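Local coordinates for malonyl CoA-acyl carrier protein transacylase (Clostridium perfringens, PDB 3PTW) that probably transfers malonyl groups from coenzyme A to acyl carrier protein, supplying the chain-extending unit of fatty acid synthesis, at residues 66-71 with 104-109; 212-217 with 244-249. All blocks are in the same frame, centred on the assembly; numbering follows the deposited sequence.

Both contacts join helices of the larger α/β part of the acyltransferase fold, apart from the four-stranded antiparallel sheet built by residues 129-191. Their centres lie about 16 Å from each other. Contact 1 closes before contact 2 opens: helices 59-79 and 106-122 meet first, helices 204-214 and 241-248 follow after the antiparallel sheet. Helix 106-122, a partner in contact 1, also receives Leu-214 of contact 2; helix 93-100 is touched by side chains of both, and Ile-104 CD1 packs on Leu-245 CD2 at 4.3 Å. Helix 93-100 follows the presumed nucleophile elbow around Ser-91, so the two contacts probably belong to the helical surroundings of the active site.

Contact 1 of 2, residues 66-71 with 104-109; sequences IITTNM and INFEDG
Phe-106 carries the apolar packing: its ring projects from the first turn of helix 106-122 toward helix 59-79. Met-71 meets it obliquely with the base of its side chain. CG lies 3.5 Å from Phe-106 CD1, and Met-71 CB is 3.7 Å from Phe-106 CE1. CG of Phe-106 stands opposite the backbone N (chi1 172°), which carries the ring toward helix 59-79. Its leading edge is received by the backbone of that helix, where Thr-68 CA, near the ring plane, is 4.1 Å from Phe-106 CE1 and the carbonyl oxygen of Ile-67 also lies at the edge. More loosely, Ile-67 CG2 is 4.4 Å from Phe-106 CE1. Gly-109, one turn on from Phe-106, faces Ile-67 with the two CA atoms 7.8 Å apart.

The sulfur adds a Met-aromatic contact: Met-71 SD sits 5.2 Å from the centroid of the Phe-106 ring, 42° off the ring normal. Beyond the bend at chi2, Met-71 CE runs on to the base of the phenylalanine side chain, 4.1 Å from Phe-106 CB. These helices belong to the α/β core of the acyltransferase domain; Val-32 of helix 27-40 touches both Met-71 and Phe-106, while Ile-99 of helix 93-100 packs on Met-71.

Polar bonds stay within each segment or lead outside the contact. Asn-105 is the N-cap of helix 106-122: its OD1 accepts from Asp-108 N at 3.2 Å, with an N-H...O angle of 153° and the donor tilted out of the carbonyl plane. Asn-105 ND2 makes a weak bond to Glu-107 OE2, which also forms a salt bridge with Arg-35. Thr-68 OG1 turns to Pro-64 O and Ser-36 OG.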
# COMPACT_ATOMS: atom_id res chain seq x y z
N ILE A 66 -0.85 -5.26 9.11
CA ILE A 66 -0.44 -3.90 8.70
C ILE A 66 -1.56 -2.88 8.85
O ILE A 66 -1.35 -1.78 9.38
CB ILE A 66 0.14 -3.90 7.26
CG1 ILE A 66 1.47 -4.64 7.26
CG2 ILE A 66 0.27 -2.47 6.70
CD1 ILE A 66 2.10 -4.79 5.92
N ILE A 67 -2.77 -3.26 8.44
CA ILE A 67 -3.93 -2.38 8.51
C ILE A 67 -4.19 -1.90 9.94
O ILE A 67 -4.48 -0.72 10.16
CB ILE A 67 -5.18 -3.05 7.90
CG1 ILE A 67 -5.03 -3.18 6.37
CG2 ILE A 67 -6.46 -2.30 8.28
CD1 ILE A 67 -4.80 -1.87 5.63
N THR A 68 -4.07 -2.83 10.90
CA THR A 68 -4.22 -2.55 12.33
C THR A 68 -3.12 -1.62 12.82
O THR A 68 -3.38 -0.69 13.58
CB THR A 68 -4.15 -3.86 13.19
OG1 THR A 68 -5.16 -4.78 12.76
CG2 THR A 68 -4.36 -3.54 14.67
N THR A 69 -1.90 -1.91 12.42
CA THR A 69 -0.73 -1.13 12.80
C THR A 69 -0.84 0.31 12.27
O THR A 69 -0.65 1.27 13.03
CB THR A 69 0.55 -1.86 12.35
OG1 THR A 69 0.73 -3.02 13.18
CG2 THR A 69 1.79 -0.96 12.46
N ASN A 70 -1.17 0.44 10.98
CA ASN A 70 -1.43 1.75 10.35
C ASN A 70 -2.50 2.57 11.10
O ASN A 70 -2.34 3.78 11.27
CB ASN A 70 -1.84 1.57 8.87
CG ASN A 70 -0.68 1.07 7.98
OD1 ASN A 70 0.43 0.87 8.46
ND2 ASN A 70 -0.95 0.87 6.69
N MET A 71 -3.55 1.90 11.56
CA MET A 71 -4.65 2.57 12.24
C MET A 71 -4.25 3.02 13.66
O MET A 71 -4.54 4.16 14.06
CB MET A 71 -5.87 1.64 12.28
CG MET A 71 -7.17 2.28 12.78
SD MET A 71 -7.80 3.67 11.80
CE MET A 71 -9.38 3.92 12.61
N ILE A 104 -15.00 3.28 4.70
CA ILE A 104 -15.03 1.94 5.23
C ILE A 104 -14.72 2.02 6.71
O ILE A 104 -13.85 2.77 7.14
CB ILE A 104 -14.04 0.98 4.49
CG1 ILE A 104 -14.39 0.88 2.99
CG2 ILE A 104 -14.08 -0.41 5.10
CD1 ILE A 104 -13.33 0.16 2.11
N ASN A 105 -15.47 1.26 7.48
CA ASN A 105 -15.28 1.12 8.91
C ASN A 105 -14.00 0.31 9.20
O ASN A 105 -13.64 -0.58 8.43
CB ASN A 105 -16.54 0.43 9.46
CG ASN A 105 -16.39 -0.08 10.85
OD1 ASN A 105 -16.34 -1.29 11.06
ND2 ASN A 105 -16.33 0.83 11.82
N PHE A 106 -13.30 0.65 10.28
CA PHE A 106 -12.10 -0.10 10.67
C PHE A 106 -12.31 -1.62 10.82
O PHE A 106 -11.60 -2.40 10.19
CB PHE A 106 -11.45 0.50 11.93
CG PHE A 106 -10.33 -0.35 12.48
CD1 PHE A 106 -9.14 -0.49 11.77
CD2 PHE A 106 -10.47 -1.02 13.70
CE1 PHE A 106 -8.10 -1.29 12.26
CE2 PHE A 106 -9.44 -1.81 14.20
CZ PHE A 106 -8.25 -1.94 13.48
N GLU A 107 -13.27 -2.03 11.66
CA GLU A 107 -13.58 -3.46 11.85
C GLU A 107 -13.86 -4.19 10.52
O GLU A 107 -13.40 -5.31 10.33
CB GLU A 107 -14.76 -3.66 12.82
CG GLU A 107 -14.43 -3.44 14.29
CD GLU A 107 -14.59 -1.99 14.73
OE1 GLU A 107 -14.92 -1.78 15.92
OE2 GLU A 107 -14.40 -1.05 13.91
N ASP A 108 -14.60 -3.55 9.63
CA ASP A 108 -14.87 -4.10 8.31
C ASP A 108 -13.60 -4.10 7.47
O ASP A 108 -13.34 -5.03 6.72
CB ASP A 108 -15.98 -3.32 7.61
CG ASP A 108 -17.31 -3.41 8.34
OD1 ASP A 108 -17.49 -4.33 9.17
OD2 ASP A 108 -18.18 -2.56 8.08
N GLY A 109 -12.81 -3.04 7.63
CA GLY A 109 -11.51 -2.95 6.99
C GLY A 109 -10.64 -4.15 7.31
O GLY A 109 -10.23 -4.88 6.40

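Contact 2 of 2, residues 212-217 with 244-249; sequences DELNKI and LLTSQV
No flat group takes part across this contact, where the branched side chain of Leu-214 meets Leu-245 and Thr-246; the packing is of methyl and methylene groups, with one hydroxyl oxygen at its side. Leu-214, on helix 204-214, is directed toward helix 241-248, and both its methyls make contact there. CD1 does most of the touching, lying 3.7 Å from Leu-245 CB and 3.9 Å from Thr-246 OG1. The second branch, Leu-214 CD2, meets Leu-245 CD2 at 3.8 Å. The two leucines cross at about a right angle, each touching the other at two points. CG opposite the carbonyl carbon (chi1 -76°) carries the fork of Leu-214 over to Leu-245, one methyl against the root of that side chain and the other against its CD2.

Both helices lie in the α/β part of the acyltransferase fold, and the contact is a helix-to-helix packing with a third helix beside it: Leu-112 of helix 106-122 touches Leu-214. Leu-245 also touches Glu-94, Tyr-95 and Leu-98 of helix 93-100. Near the end of the same segment, Gln-248 O accepts a hydrogen bond from His-199 ND1, and its side-chain amide bonds Ser-91 O and Arg-116. Such a cluster is consistent with the serine, histidine, arginine and glutamine of malonyltransferase active sites.

Thr-246 turns its OG1 opposite the carbonyl carbon, and there the hydroxyl bonds Ile-242 O one turn back while still grazing Leu-214 CD1. Ala-207 and Glu-211 of helix 204-214 also touch Thr-246. Beyond Leu-214 the chain leaves in a type I turn, closed by Ile-217 N on Leu-214 O at 3.2 Å.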
# COMPACT_ATOMS: atom_id res chain seq x y z
N ASP A 212 -17.29 -10.20 -4.40
CA ASP A 212 -18.39 -10.83 -3.63
C ASP A 212 -18.36 -10.41 -2.16
O ASP A 212 -19.40 -10.09 -1.58
CB ASP A 212 -18.37 -12.35 -3.78
CG ASP A 212 -18.83 -12.80 -5.16
OD1 ASP A 212 -18.47 -13.92 -5.58
OD2 ASP A 212 -19.54 -12.01 -5.83
N GLU A 213 -17.17 -10.39 -1.58
CA GLU A 213 -16.98 -9.92 -0.20
C GLU A 213 -17.29 -8.43 -0.02
O GLU A 213 -18.01 -8.04 0.89
CB GLU A 213 -15.54 -10.20 0.26
CG GLU A 213 -15.23 -11.68 0.46
CD GLU A 213 -16.26 -12.39 1.33
OE1 GLU A 213 -16.63 -11.85 2.40
OE2 GLU A 213 -16.70 -13.48 0.91
N LEU A 214 -16.72 -7.60 -0.90
CA LEU A 214 -17.02 -6.16 -0.91
C LEU A 214 -18.53 -5.87 -0.93
O LEU A 214 -19.00 -5.01 -0.20
CB LEU A 214 -16.29 -5.44 -2.07
CG LEU A 214 -14.79 -5.17 -1.92
CD1 LEU A 214 -14.13 -4.89 -3.27
CD2 LEU A 214 -14.51 -3.99 -0.94
N ASN A 215 -19.27 -6.60 -1.77
CA ASN A 215 -20.73 -6.43 -1.87
C ASN A 215 -21.52 -6.69 -0.56
O ASN A 215 -22.67 -6.27 -0.44
CB ASN A 215 -21.29 -7.29 -3.01
CG ASN A 215 -21.04 -6.69 -4.38
OD1 ASN A 215 -20.93 -5.48 -4.53
ND2 ASN A 215 -20.98 -7.53 -5.40
N LYS A 216 -20.89 -7.40 0.39
CA LYS A 216 -21.54 -7.74 1.67
C LYS A 216 -21.41 -6.64 2.73
O LYS A 216 -22.23 -6.58 3.64
CB LYS A 216 -20.98 -9.04 2.25
CG LYS A 216 -21.30 -10.31 1.46
CD LYS A 216 -20.31 -11.40 1.85
CE LYS A 216 -20.63 -12.75 1.24
NZ LYS A 216 -21.21 -13.65 2.28
N ILE A 217 -20.42 -5.77 2.61
CA ILE A 217 -20.18 -4.80 3.69
C ILE A 217 -20.74 -3.42 3.36
O ILE A 217 -21.11 -3.14 2.21
CB ILE A 217 -18.68 -4.73 4.17
CG1 ILE A 217 -17.86 -3.68 3.41
CG2 ILE A 217 -18.02 -6.13 4.22
CD1 ILE A 217 -16.90 -4.20 2.39
N LEU A 244 -13.22 -0.30 -8.34
CA LEU A 244 -11.85 0.19 -8.23
C LEU A 244 -10.99 -0.66 -7.29
O LEU A 244 -9.78 -0.72 -7.44
CB LEU A 244 -11.84 1.65 -7.78
CG LEU A 244 -11.59 2.75 -8.84
CD1 LEU A 244 -11.90 2.35 -10.28
CD2 LEU A 244 -12.34 3.99 -8.47
N LEU A 245 -11.64 -1.31 -6.33
CA LEU A 245 -10.96 -2.15 -5.34
C LEU A 245 -10.83 -3.57 -5.89
O LEU A 245 -9.85 -4.29 -5.65
CB LEU A 245 -11.74 -2.14 -4.03
CG LEU A 245 -11.23 -1.46 -2.75
CD1 LEU A 245 -10.20 -0.36 -2.96
CD2 LEU A 245 -12.42 -0.98 -1.92
N THR A 246 -11.83 -3.96 -6.67
CA THR A 246 -11.80 -5.22 -7.42
C THR A 246 -10.66 -5.19 -8.44
O THR A 246 -9.78 -6.04 -8.39
CB THR A 246 -13.17 -5.47 -8.09
OG1 THR A 246 -14.09 -5.85 -7.06
CG2 THR A 246 -13.10 -6.57 -9.15
N SER A 247 -10.68 -4.20 -9.34
CA SER A 247 -9.60 -3.96 -10.31
C SER A 247 -8.17 -3.89 -9.72
O SER A 247 -7.22 -4.38 -10.33
CB SER A 247 -9.88 -2.67 -11.09
OG SER A 247 -11.06 -2.79 -11.85
N GLN A 248 -8.03 -3.29 -8.54
CA GLN A 248 -6.72 -3.02 -7.93
C GLN A 248 -5.80 -4.24 -7.83
O GLN A 248 -4.59 -4.13 -8.10
CB GLN A 248 -6.89 -2.37 -6.54
CG GLN A 248 -5.60 -1.77 -5.97
CD GLN A 248 -5.60 -1.67 -4.46
OE1 GLN A 248 -6.08 -2.57 -3.75
NE2 GLN A 248 -5.04 -0.58 -3.95
N VAL A 249 -6.35 -5.39 -7.44
CA VAL A 249 -5.53 -6.60 -7.26
C VAL A 249 -5.06 -7.19 -8.60
O VAL A 249 -4.08 -7.92 -8.65
CB VAL A 249 -6.25 -7.68 -6.39
CG1 VAL A 249 -6.81 -7.07 -5.11
CG2 VAL A 249 -7.36 -8.39 -7.19